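Local structure of cellobiose 2-epimerase (Spirochaeta thermophila DSM 6192, 5ZIG) at residues K55-L64 with A83-L94; L119-L129 with A141-L152. The protein probably catalyses the reversible epimerization of cellobiose to 4-O-beta-D-glucosyl-D-mannose. All blocks are in the same frame, centred on the assembly; numbering follows the deposited sequence. Where two conformers were deposited one is given.

Contact 1 (K55-L64 with A83-L94); sequences KGLVMTARHL and AGNAYRFLTHAL
The ring of F89 is met across the contact by K55, whose CD lies 3.3 Å from F89 CZ in an oblique approach, the two side chains crossing at about a right angle. One face of this ring is taken by A93 CB from its own helix, centred 3.8 Å above the plane, while CG2 of T60 sits at the edge. Beyond CG the lysine chain is extended, which carries its ammonium group past the phenyl ring to P108 O, G39 O and a salt bridge with D35. The Y87 ring has CD2 of L64 at its edge, near its plane, and T91 OG1 of its own helix 4.2 Å above one face, toward the rim; its hydroxyl is bound by E140, outside the contact, and Y132 stacks on the ring.

Between these aromatics two knobs fill holes in helix 83-94. T60 enters among A86, F89, L90 and L94, meeting L94 tip to tip, with T60 CB 3.6 Å from L94 CD1. With OG1 anti to its own carbonyl carbon (chi1 -60°), T60 turns the hydroxyl back to G56 O at 2.8 Å and leaves CG2 to face the partner helix. G56, the N-cap residue, thus has its carbonyl gripped twice, by T60 N and T60 OG1 from opposite faces of its plane. One turn on, L64 sits among A83, A86, Y87 and L90; its CB rests 3.9 Å from A86 CB, where small alanines let the backbones come close. L57 CD1 against L90 CD1 at 3.7 Å adds a further leucine pair.

The axes of helix segments 57-64 and 83-94 approach to 8.6 Å, 146° between their directions, forming a buried helical hairpin of the kind from which the (alpha/alpha)6 barrel of this epimerase family is built.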
loop_
_atom_site.group_PDB
_atom_site.type_symbol
_atom_site.label_atom_id
_atom_site.label_comp_id
_atom_site.label_asym_id
_atom_site.label_seq_id
_atom_site.Cartn_x
_atom_site.Cartn_y
_atom_site.Cartn_z
ATOM N N LYS A 55 13.140 2.360 -13.934
ATOM C CA LYS A 55 11.734 2.418 -13.565
ATOM C C LYS A 55 11.296 1.100 -12.935
ATOM O O LYS A 55 11.474 0.024 -13.524
ATOM C CB LYS A 55 10.884 2.771 -14.781
ATOM C CG LYS A 55 11.530 3.870 -15.613
ATOM C CD LYS A 55 10.796 4.123 -16.918
ATOM C CE LYS A 55 11.134 5.489 -17.482
ATOM N NZ LYS A 55 10.715 5.625 -18.901
ATOM N N GLY A 56 10.747 1.196 -11.722
ATOM C CA GLY A 56 10.401 0.022 -10.965
ATOM C C GLY A 56 9.025 -0.509 -11.309
ATOM O O GLY A 56 8.140 0.226 -11.751
ATOM N N LEU A 57 8.864 -1.812 -11.087
ATOM C CA LEU A 57 7.565 -2.450 -11.237
ATOM C C LEU A 57 6.551 -1.864 -10.259
ATOM O O LEU A 57 5.451 -1.476 -10.661
ATOM C CB LEU A 57 7.714 -3.957 -11.023
ATOM C CG LEU A 57 6.410 -4.727 -10.903
ATOM C CD1 LEU A 57 5.491 -4.478 -12.115
ATOM C CD2 LEU A 57 6.720 -6.225 -10.699
ATOM N N VAL A 58 6.904 -1.833 -8.966
ATOM C CA VAL A 58 6.032 -1.281 -7.920
ATOM C C VAL A 58 5.601 0.141 -8.260
ATOM O O VAL A 58 4.412 0.462 -8.261
ATOM C CB VAL A 58 6.743 -1.317 -6.553
ATOM C CG1 VAL A 58 5.799 -0.844 -5.446
ATOM C CG2 VAL A 58 7.293 -2.701 -6.253
ATOM N N MET A 59 6.571 1.017 -8.541
ATOM C CA MET A 59 6.253 2.424 -8.778
ATOM C C MET A 59 5.333 2.589 -9.985
ATOM O O MET A 59 4.354 3.343 -9.933
ATOM C CB MET A 59 7.546 3.219 -8.960
ATOM C CG MET A 59 7.368 4.681 -9.304
ATOM S SD MET A 59 8.582 5.174 -10.556
ATOM C CE MET A 59 7.945 4.261 -11.956
ATOM N N THR A 60 5.611 1.863 -11.066
ATOM C CA THR A 60 4.784 1.964 -12.265
ATOM C C THR A 60 3.372 1.452 -12.010
ATOM O O THR A 60 2.397 2.034 -12.498
ATOM C CB THR A 60 5.445 1.183 -13.399
ATOM O OG1 THR A 60 6.739 1.751 -13.657
ATOM C CG2 THR A 60 4.584 1.214 -14.677
ATOM N N ALA A 61 3.242 0.349 -11.266
ATOM C CA ALA A 61 1.918 -0.182 -10.952
ATOM C C ALA A 61 1.169 0.728 -9.979
ATOM O O ALA A 61 -0.054 0.888 -10.084
ATOM C CB ALA A 61 2.043 -1.593 -10.383
ATOM N N ARG A 62 1.883 1.334 -9.030
ATOM C CA ARG A 62 1.250 2.303 -8.130
ATOM C C ARG A 62 0.671 3.484 -8.903
ATOM O O ARG A 62 -0.459 3.911 -8.634
ATOM C CB ARG A 62 2.249 2.768 -7.075
ATOM C CG ARG A 62 2.478 1.705 -6.000
ATOM C CD ARG A 62 3.464 2.139 -4.946
ATOM N NE ARG A 62 3.653 1.114 -3.918
ATOM C CZ ARG A 62 4.463 1.255 -2.867
ATOM N NH1 ARG A 62 5.136 2.386 -2.688
ATOM N NH2 ARG A 62 4.573 0.283 -1.974
ATOM N N HIS A 63 1.410 4.002 -9.894
ATOM C CA HIS A 63 0.873 5.088 -10.709
ATOM C C HIS A 63 -0.319 4.627 -11.533
ATOM O O HIS A 63 -1.298 5.371 -11.686
ATOM C CB HIS A 63 1.960 5.670 -11.611
ATOM C CG HIS A 63 2.993 6.462 -10.869
ATOM N ND1 HIS A 63 2.674 7.339 -9.852
ATOM C CD2 HIS A 63 4.344 6.481 -10.972
ATOM C CE1 HIS A 63 3.786 7.879 -9.374
ATOM N NE2 HIS A 63 4.811 7.383 -10.046
ATOM N N LEU A 64 -0.261 3.401 -12.074
ATOM C CA LEU A 64 -1.435 2.853 -12.749
ATOM C C LEU A 64 -2.640 2.806 -11.812
ATOM O O LEU A 64 -3.745 3.219 -12.185
ATOM C CB LEU A 64 -1.145 1.457 -13.301
ATOM C CG LEU A 64 -2.392 0.888 -14.019
ATOM C CD1 LEU A 64 -2.902 1.865 -15.084
ATOM C CD2 LEU A 64 -2.201 -0.526 -14.631
ATOM N N ALA A 83 -3.201 7.000 -16.778
ATOM C CA ALA A 83 -3.395 5.583 -16.503
ATOM C C ALA A 83 -3.019 4.746 -17.724
ATOM O O ALA A 83 -2.264 3.777 -17.611
ATOM C CB ALA A 83 -4.834 5.322 -16.072
ATOM N N GLY A 84 -3.536 5.116 -18.897
ATOM C CA GLY A 84 -3.157 4.422 -20.118
ATOM C C GLY A 84 -1.660 4.438 -20.350
ATOM O O GLY A 84 -1.083 3.444 -20.799
ATOM N N ASN A 85 -1.009 5.567 -20.038
ATOM C CA ASN A 85 0.442 5.637 -20.169
ATOM C C ASN A 85 1.104 4.638 -19.241
ATOM O O ASN A 85 1.998 3.888 -19.648
ATOM C CB ASN A 85 0.954 7.051 -19.879
ATOM C CG ASN A 85 2.478 7.122 -19.863
ATOM O OD1 ASN A 85 3.157 6.398 -20.602
ATOM N ND2 ASN A 85 3.024 7.984 -19.020
ATOM N N ALA A 86 0.690 4.626 -17.975
ATOM C CA ALA A 86 1.280 3.674 -17.048
ATOM C C ALA A 86 0.948 2.245 -17.445
ATOM O O ALA A 86 1.760 1.334 -17.236
ATOM C CB ALA A 86 0.808 3.964 -15.628
ATOM N N TYR A 87 -0.214 2.035 -18.052
ATOM C CA TYR A 87 -0.610 0.677 -18.419
ATOM C C TYR A 87 0.243 0.153 -19.575
ATOM O O TYR A 87 0.784 -0.953 -19.499
ATOM C CB TYR A 87 -2.091 0.648 -18.779
ATOM C CG TYR A 87 -2.584 -0.679 -19.320
ATOM C CD1 TYR A 87 -2.755 -1.780 -18.488
ATOM C CD2 TYR A 87 -2.877 -0.821 -20.665
ATOM C CE1 TYR A 87 -3.211 -2.965 -18.981
ATOM C CE2 TYR A 87 -3.321 -2.014 -21.178
ATOM C CZ TYR A 87 -3.489 -3.081 -20.334
ATOM O OH TYR A 87 -3.941 -4.267 -20.857
ATOM N N ARG A 88 0.364 0.940 -20.650
ATOM C CA ARG A 88 1.164 0.531 -21.801
ATOM C C ARG A 88 2.600 0.212 -21.397
ATOM O O ARG A 88 3.186 -0.765 -21.884
ATOM C CB ARG A 88 1.145 1.627 -22.869
ATOM C CG ARG A 88 -0.217 1.857 -23.509
ATOM C CD ARG A 88 -0.128 2.861 -24.657
ATOM N NE ARG A 88 0.310 4.176 -24.196
ATOM C CZ ARG A 88 -0.514 5.179 -23.904
ATOM N NH1 ARG A 88 -1.821 5.019 -24.027
ATOM N NH2 ARG A 88 -0.031 6.340 -23.487
ATOM N N PHE A 89 3.184 1.024 -20.509
ATOM C CA PHE A 89 4.545 0.765 -20.051
ATOM C C PHE A 89 4.610 -0.473 -19.175
ATOM O O PHE A 89 5.595 -1.223 -19.226
ATOM C CB PHE A 89 5.110 1.963 -19.292
ATOM C CG PHE A 89 6.610 1.916 -19.137
ATOM C CD1 PHE A 89 7.442 2.252 -20.197
ATOM C CD2 PHE A 89 7.184 1.516 -17.940
ATOM C CE1 PHE A 89 8.840 2.193 -20.067
ATOM C CE2 PHE A 89 8.567 1.453 -17.793
ATOM C CZ PHE A 89 9.402 1.785 -18.869
ATOM N N LEU A 90 3.581 -0.691 -18.356
ATOM C CA LEU A 90 3.515 -1.906 -17.559
ATOM C C LEU A 90 3.453 -3.147 -18.442
ATOM O O LEU A 90 4.084 -4.166 -18.142
ATOM C CB LEU A 90 2.301 -1.860 -16.639
ATOM C CG LEU A 90 2.136 -3.119 -15.810
ATOM C CD1 LEU A 90 3.274 -3.238 -14.805
ATOM C CD2 LEU A 90 0.741 -3.123 -15.142
ATOM N N THR A 91 2.703 -3.088 -19.533
ATOM C CA THR A 91 2.438 -4.307 -20.272
ATOM C C THR A 91 3.344 -4.509 -21.476
ATOM O O THR A 91 3.338 -5.605 -22.034
ATOM C CB THR A 91 0.973 -4.359 -20.722
ATOM O OG1 THR A 91 0.659 -3.211 -21.515
ATOM C CG2 THR A 91 0.073 -4.429 -19.516
ATOM N N HIS A 92 4.120 -3.498 -21.876
ATOM C CA HIS A 92 5.054 -3.613 -22.981
ATOM C C HIS A 92 6.510 -3.602 -22.548
ATOM O O HIS A 92 7.363 -4.055 -23.315
ATOM C CB HIS A 92 4.857 -2.470 -23.988
ATOM C CG HIS A 92 3.542 -2.499 -24.696
ATOM N ND1 HIS A 92 2.337 -2.577 -24.029
ATOM C CD2 HIS A 92 3.240 -2.443 -26.014
ATOM C CE1 HIS A 92 1.350 -2.578 -24.909
ATOM N NE2 HIS A 92 1.872 -2.495 -26.119
ATOM N N ALA A 93 6.821 -3.068 -21.365
ATOM C CA ALA A 93 8.182 -3.067 -20.848
ATOM C C ALA A 93 8.349 -3.998 -19.655
ATOM O O ALA A 93 9.181 -4.914 -19.699
ATOM C CB ALA A 93 8.616 -1.638 -20.485
ATOM N N LEU A 94 7.553 -3.817 -18.589
ATOM C CA LEU A 94 7.741 -4.626 -17.386
ATOM C C LEU A 94 7.220 -6.058 -17.541
ATOM O O LEU A 94 7.650 -6.959 -16.802
ATOM C CB LEU A 94 7.075 -3.924 -16.197
ATOM C CG LEU A 94 7.851 -2.652 -15.805
ATOM C CD1 LEU A 94 6.932 -1.558 -15.230
ATOM C CD2 LEU A 94 9.027 -2.961 -14.847
#

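Contact 2 (L119-L129 with A141-L152); sequences LYGNAFAVYAL and ALTLAWETFDLL. With EDO (1,2-ethanediol), chain E.
V126 drives its CG2 methyl against helix 141-152, 3.6 Å from both T148 CB and A145 O, where the two helices come closest: the CA atoms of V126 and A145 are 4.7 Å apart. The two side chains pass antiparallel, V126 CG2, anti to its own carbonyl carbon, lying alongside T148 CB. T148 OG1 donates to L144 O (2.8 Å), reaching that carbonyl from the face opposite to T148 N, so one oxygen takes two bonds. Close by, L129 lies over the small residues A141 and A145, with its CD2 3.8 Å from A141 CB and its CB against A145 CB.

Segments 119-129 and 141-152 run nearly antiparallel, 151° between their directions with axes 8.7 Å apart; helices 119-136 and 139-156, consecutive in the chain, thus form a hairpin of the (alpha/alpha)6 barrel expected for this family.

The L119-L152 pair is looser: its CA atoms stand 6.9 Å apart, and L119 CG only grazes L152 CD1, which packs instead on N122 CB at 3.9 Å. N122 OD1 makes a van der Waals contact with the T148 CG2 methyl at 3.7 Å, while its amide is held elsewhere, ND2 by K118 O and OD1 by F102 N. On the solvent side, partly exposed L144 offers its CB to L129 CD1. On the other side of helix 119-129, Y127 OH makes a hydrogen bond with O2 of an ethanediol, probably from the crystallisation liquor, and W65 stacks on the Y127 ring.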
loop_
_atom_site.group_PDB
_atom_site.type_symbol
_atom_site.label_atom_id
_atom_site.label_comp_id
_atom_site.label_asym_id
_atom_site.label_seq_id
_atom_site.Cartn_x
_atom_site.Cartn_y
_atom_site.Cartn_z
ATOM N N LEU A 119 7.028 -11.514 -5.848
ATOM C CA LEU A 119 5.585 -11.583 -5.652
ATOM C C LEU A 119 5.040 -10.244 -5.175
ATOM O O LEU A 119 3.946 -9.831 -5.586
ATOM C CB LEU A 119 5.237 -12.700 -4.670
ATOM C CG LEU A 119 5.134 -14.057 -5.377
ATOM C CD1 LEU A 119 6.476 -14.523 -5.965
ATOM C CD2 LEU A 119 4.561 -15.072 -4.439
ATOM N N TYR A 120 5.813 -9.542 -4.352
ATOM C CA TYR A 120 5.418 -8.204 -3.923
ATOM C C TYR A 120 5.049 -7.345 -5.113
ATOM O O TYR A 120 3.968 -6.751 -5.152
ATOM C CB TYR A 120 6.534 -7.558 -3.132
ATOM C CG TYR A 120 6.150 -6.223 -2.548
ATOM C CD1 TYR A 120 6.354 -5.045 -3.259
ATOM C CD2 TYR A 120 5.573 -6.141 -1.289
ATOM C CE1 TYR A 120 5.998 -3.821 -2.727
ATOM C CE2 TYR A 120 5.221 -4.912 -0.743
ATOM C CZ TYR A 120 5.438 -3.757 -1.466
ATOM O OH TYR A 120 5.085 -2.533 -0.926
ATOM N N GLY A 121 5.932 -7.271 -6.105
ATOM C CA GLY A 121 5.641 -6.457 -7.274
ATOM C C GLY A 121 4.578 -7.026 -8.185
ATOM O O GLY A 121 3.766 -6.288 -8.749
ATOM N N ASN A 122 4.602 -8.344 -8.388
ATOM C CA ASN A 122 3.551 -8.967 -9.179
ATOM C C ASN A 122 2.181 -8.816 -8.510
ATOM O O ASN A 122 1.164 -8.688 -9.210
ATOM C CB ASN A 122 3.908 -10.437 -9.425
ATOM C CG ASN A 122 4.948 -10.596 -10.534
ATOM O OD1 ASN A 122 4.598 -10.799 -11.690
ATOM N ND2 ASN A 122 6.218 -10.456 -10.191
ATOM N N ALA A 123 2.134 -8.813 -7.169
ATOM C CA ALA A 123 0.895 -8.474 -6.453
ATOM C C ALA A 123 0.401 -7.089 -6.845
ATOM O O ALA A 123 -0.736 -6.929 -7.300
ATOM C CB ALA A 123 1.104 -8.529 -4.936
ATOM N N PHE A 124 1.248 -6.068 -6.668
ATOM C CA PHE A 124 0.852 -4.710 -7.030
ATOM C C PHE A 124 0.374 -4.623 -8.474
ATOM O O PHE A 124 -0.548 -3.864 -8.772
ATOM C CB PHE A 124 2.010 -3.728 -6.799
ATOM C CG PHE A 124 1.904 -2.981 -5.503
ATOM C CD1 PHE A 124 1.042 -1.902 -5.379
ATOM C CD2 PHE A 124 2.612 -3.402 -4.390
ATOM C CE1 PHE A 124 0.905 -1.218 -4.152
ATOM C CE2 PHE A 124 2.476 -2.743 -3.166
ATOM C CZ PHE A 124 1.625 -1.637 -3.052
ATOM N N ALA A 125 0.966 -5.403 -9.383
ATOM C CA ALA A 125 0.489 -5.396 -10.760
ATOM C C ALA A 125 -0.951 -5.885 -10.826
ATOM O O ALA A 125 -1.783 -5.305 -11.528
ATOM C CB ALA A 125 1.394 -6.261 -11.656
ATOM N N VAL A 126 -1.261 -6.968 -10.120
ATOM C CA VAL A 126 -2.638 -7.452 -10.114
ATOM C C VAL A 126 -3.562 -6.365 -9.568
ATOM O O VAL A 126 -4.534 -5.966 -10.222
ATOM C CB VAL A 126 -2.737 -8.764 -9.316
ATOM C CG1 VAL A 126 -4.215 -9.087 -8.937
ATOM C CG2 VAL A 126 -2.093 -9.912 -10.099
ATOM N N TYR A 127 -3.213 -5.828 -8.392
ATOM C CA TYR A 127 -3.940 -4.713 -7.762
ATOM C C TYR A 127 -4.222 -3.586 -8.751
ATOM O O TYR A 127 -5.370 -3.168 -8.929
ATOM C CB TYR A 127 -3.107 -4.204 -6.577
ATOM C CG TYR A 127 -3.712 -3.139 -5.664
ATOM C CD1 TYR A 127 -4.934 -3.329 -5.027
ATOM C CD2 TYR A 127 -3.004 -1.956 -5.392
ATOM C CE1 TYR A 127 -5.466 -2.324 -4.137
ATOM C CE2 TYR A 127 -3.497 -0.997 -4.531
ATOM C CZ TYR A 127 -4.728 -1.175 -3.905
ATOM O OH TYR A 127 -5.203 -0.173 -3.071
ATOM N N ALA A 128 -3.186 -3.122 -9.451
ATOM C CA ALA A 128 -3.328 -1.995 -10.360
ATOM C C ALA A 128 -4.054 -2.357 -11.648
ATOM O O ALA A 128 -4.737 -1.499 -12.225
ATOM C CB ALA A 128 -1.957 -1.410 -10.698
ATOM N N LEU A 129 -3.895 -3.591 -12.141
ATOM C CA LEU A 129 -4.575 -3.974 -13.375
ATOM C C LEU A 129 -6.071 -4.112 -13.168
ATOM O O LEU A 129 -6.854 -3.820 -14.080
ATOM C CB LEU A 129 -4.007 -5.288 -13.911
ATOM C CG LEU A 129 -2.660 -5.197 -14.624
ATOM C CD1 LEU A 129 -1.900 -6.512 -14.460
ATOM C CD2 LEU A 129 -2.859 -4.869 -16.093
ATOM N N ALA A 141 -6.440 -5.963 -19.693
ATOM C CA ALA A 141 -5.855 -5.727 -18.374
ATOM C C ALA A 141 -6.349 -6.746 -17.351
ATOM O O ALA A 141 -5.575 -7.202 -16.501
ATOM C CB ALA A 141 -6.173 -4.305 -17.891
ATOM N N LEU A 142 -7.644 -7.092 -17.392
ATOM C CA LEU A 142 -8.154 -8.100 -16.463
ATOM C C LEU A 142 -7.605 -9.485 -16.798
ATOM O O LEU A 142 -7.274 -10.262 -15.895
ATOM C CB LEU A 142 -9.689 -8.108 -16.457
ATOM C CG LEU A 142 -10.357 -8.869 -15.297
ATOM C CD1 LEU A 142 -10.125 -8.158 -13.969
ATOM C CD2 LEU A 142 -11.842 -9.053 -15.547
ATOM N N THR A 143 -7.482 -9.812 -18.083
ATOM C CA THR A 143 -6.885 -11.099 -18.434
ATOM C C THR A 143 -5.453 -11.199 -17.913
ATOM O O THR A 143 -5.047 -12.243 -17.383
ATOM C CB THR A 143 -6.954 -11.307 -19.943
ATOM O OG1 THR A 143 -8.335 -11.396 -20.324
ATOM C CG2 THR A 143 -6.251 -12.596 -20.343
ATOM N N LEU A 144 -4.696 -10.098 -17.990
ATOM C CA LEU A 144 -3.336 -10.116 -17.467
ATOM C C LEU A 144 -3.321 -10.250 -15.950
ATOM O O LEU A 144 -2.468 -10.950 -15.391
ATOM C CB LEU A 144 -2.586 -8.865 -17.916
ATOM C CG LEU A 144 -2.020 -9.031 -19.329
ATOM C CD1 LEU A 144 -1.666 -7.689 -19.935
ATOM C CD2 LEU A 144 -0.797 -9.917 -19.262
ATOM N N ALA A 145 -4.233 -9.583 -15.256
ATOM C CA ALA A 145 -4.291 -9.774 -13.811
ATOM C C ALA A 145 -4.575 -11.236 -13.478
ATOM O O ALA A 145 -4.031 -11.780 -12.512
ATOM C CB ALA A 145 -5.345 -8.850 -13.198
ATOM N N TRP A 146 -5.387 -11.900 -14.304
ATOM C CA TRP A 146 -5.745 -13.296 -14.047
ATOM C C TRP A 146 -4.573 -14.230 -14.303
ATOM O O TRP A 146 -4.364 -15.197 -13.553
ATOM C CB TRP A 146 -6.930 -13.694 -14.919
ATOM C CG TRP A 146 -8.254 -13.373 -14.328
ATOM C CD1 TRP A 146 -9.261 -12.655 -14.912
ATOM C CD2 TRP A 146 -8.732 -13.751 -13.032
ATOM N NE1 TRP A 146 -10.341 -12.573 -14.062
ATOM C CE2 TRP A 146 -10.038 -13.234 -12.901
ATOM C CE3 TRP A 146 -8.185 -14.476 -11.969
ATOM C CZ2 TRP A 146 -10.795 -13.428 -11.764
ATOM C CZ3 TRP A 146 -8.944 -14.665 -10.844
ATOM C CH2 TRP A 146 -10.232 -14.142 -10.749
ATOM N N GLU A 147 -3.814 -13.967 -15.374
ATOM C CA GLU A 147 -2.594 -14.722 -15.629
ATOM C C GLU A 147 -1.624 -14.606 -14.460
ATOM O O GLU A 147 -1.011 -15.594 -14.044
ATOM C CB GLU A 147 -1.936 -14.215 -16.916
ATOM C CG GLU A 147 -0.802 -15.100 -17.461
ATOM C CD GLU A 147 -0.095 -14.478 -18.655
ATOM O OE1 GLU A 147 0.414 -13.338 -18.558
ATOM O OE2 GLU A 147 -0.068 -15.126 -19.712
ATOM N N THR A 148 -1.472 -13.401 -13.910
ATOM C CA THR A 148 -0.501 -13.198 -12.843
ATOM C C THR A 148 -0.959 -13.862 -11.544
ATOM O O THR A 148 -0.163 -14.533 -10.873
ATOM C CB THR A 148 -0.267 -11.685 -12.654
ATOM O OG1 THR A 148 -0.105 -11.060 -13.943
ATOM C CG2 THR A 148 0.959 -11.419 -11.807
ATOM N N PHE A 149 -2.235 -13.655 -11.173
ATOM C CA PHE A 149 -2.866 -14.429 -10.093
ATOM C C PHE A 149 -2.564 -15.919 -10.233
ATOM O O PHE A 149 -2.129 -16.576 -9.280
ATOM C CB PHE A 149 -4.380 -14.197 -10.125
ATOM C CG PHE A 149 -5.168 -15.029 -9.127
ATOM C CD1 PHE A 149 -5.214 -14.683 -7.776
ATOM C CD2 PHE A 149 -5.842 -16.165 -9.540
ATOM C CE1 PHE A 149 -5.960 -15.436 -6.860
ATOM C CE2 PHE A 149 -6.581 -16.933 -8.625
ATOM C CZ PHE A 149 -6.642 -16.560 -7.285
ATOM N N ASP A 150 -2.775 -16.469 -11.431
ATOM C CA ASP A 150 -2.536 -17.900 -11.617
ATOM C C ASP A 150 -1.094 -18.259 -11.303
ATOM O O ASP A 150 -0.830 -19.329 -10.742
ATOM C CB ASP A 150 -2.910 -18.324 -13.039
ATOM C CG ASP A 150 -4.399 -18.552 -13.191
ATOM O OD1 ASP A 150 -5.072 -18.678 -12.144
ATOM O OD2 ASP A 150 -4.899 -18.592 -14.338
ATOM N N LEU A 151 -0.148 -17.363 -11.620
ATOM C CA LEU A 151 1.257 -17.652 -11.327
ATOM C C LEU A 151 1.517 -17.608 -9.833
ATOM O O LEU A 151 2.230 -18.463 -9.288
ATOM C CB LEU A 151 2.171 -16.654 -12.034
ATOM C CG LEU A 151 2.437 -16.794 -13.531
ATOM C CD1 LEU A 151 3.201 -15.565 -14.007
ATOM C CD2 LEU A 151 3.207 -18.080 -13.837
ATOM N N LEU A 152 0.995 -16.565 -9.172
ATOM C CA LEU A 152 1.092 -16.449 -7.725
ATOM C C LEU A 152 0.570 -17.702 -7.023
ATOM O O LEU A 152 1.154 -18.156 -6.030
ATOM C CB LEU A 152 0.326 -15.209 -7.259
ATOM C CG LEU A 152 1.001 -13.836 -7.287
ATOM C CD1 LEU A 152 1.955 -13.663 -8.472
ATOM C CD2 LEU A 152 -0.049 -12.734 -7.284
HETATM C C1 EDO E . -8.694 0.052 -1.038
HETATM O O1 EDO E . -8.600 -0.056 -2.463
HETATM C C2 EDO E . -7.891 -1.073 -0.404
HETATM O O2 EDO E . -6.853 -1.426 -1.323
#

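How the contacts relate
Contact 1 precedes contact 2 along the chain, and their centres lie about 12 Å apart on the same side of the molecule's centre. They share no helix: contact 1 joins helices 57-73 and 77-94, contact 2 joins helices 119-136 and 139-156, so two successive antiparallel hairpins stand next to each other in the wall of the barrel. The first helices of the pairs touch directly, with A61 O near A128 CB, L57 against G121, and R62 reaching Y120. The second helices meet where Y87 approaches A141 and T91 touches L144, and L129 of helix 119-136 also packs on Y87 and L90. Successive hairpins set side by side in this way are consistent with the (alpha/alpha)6 barrel of the family.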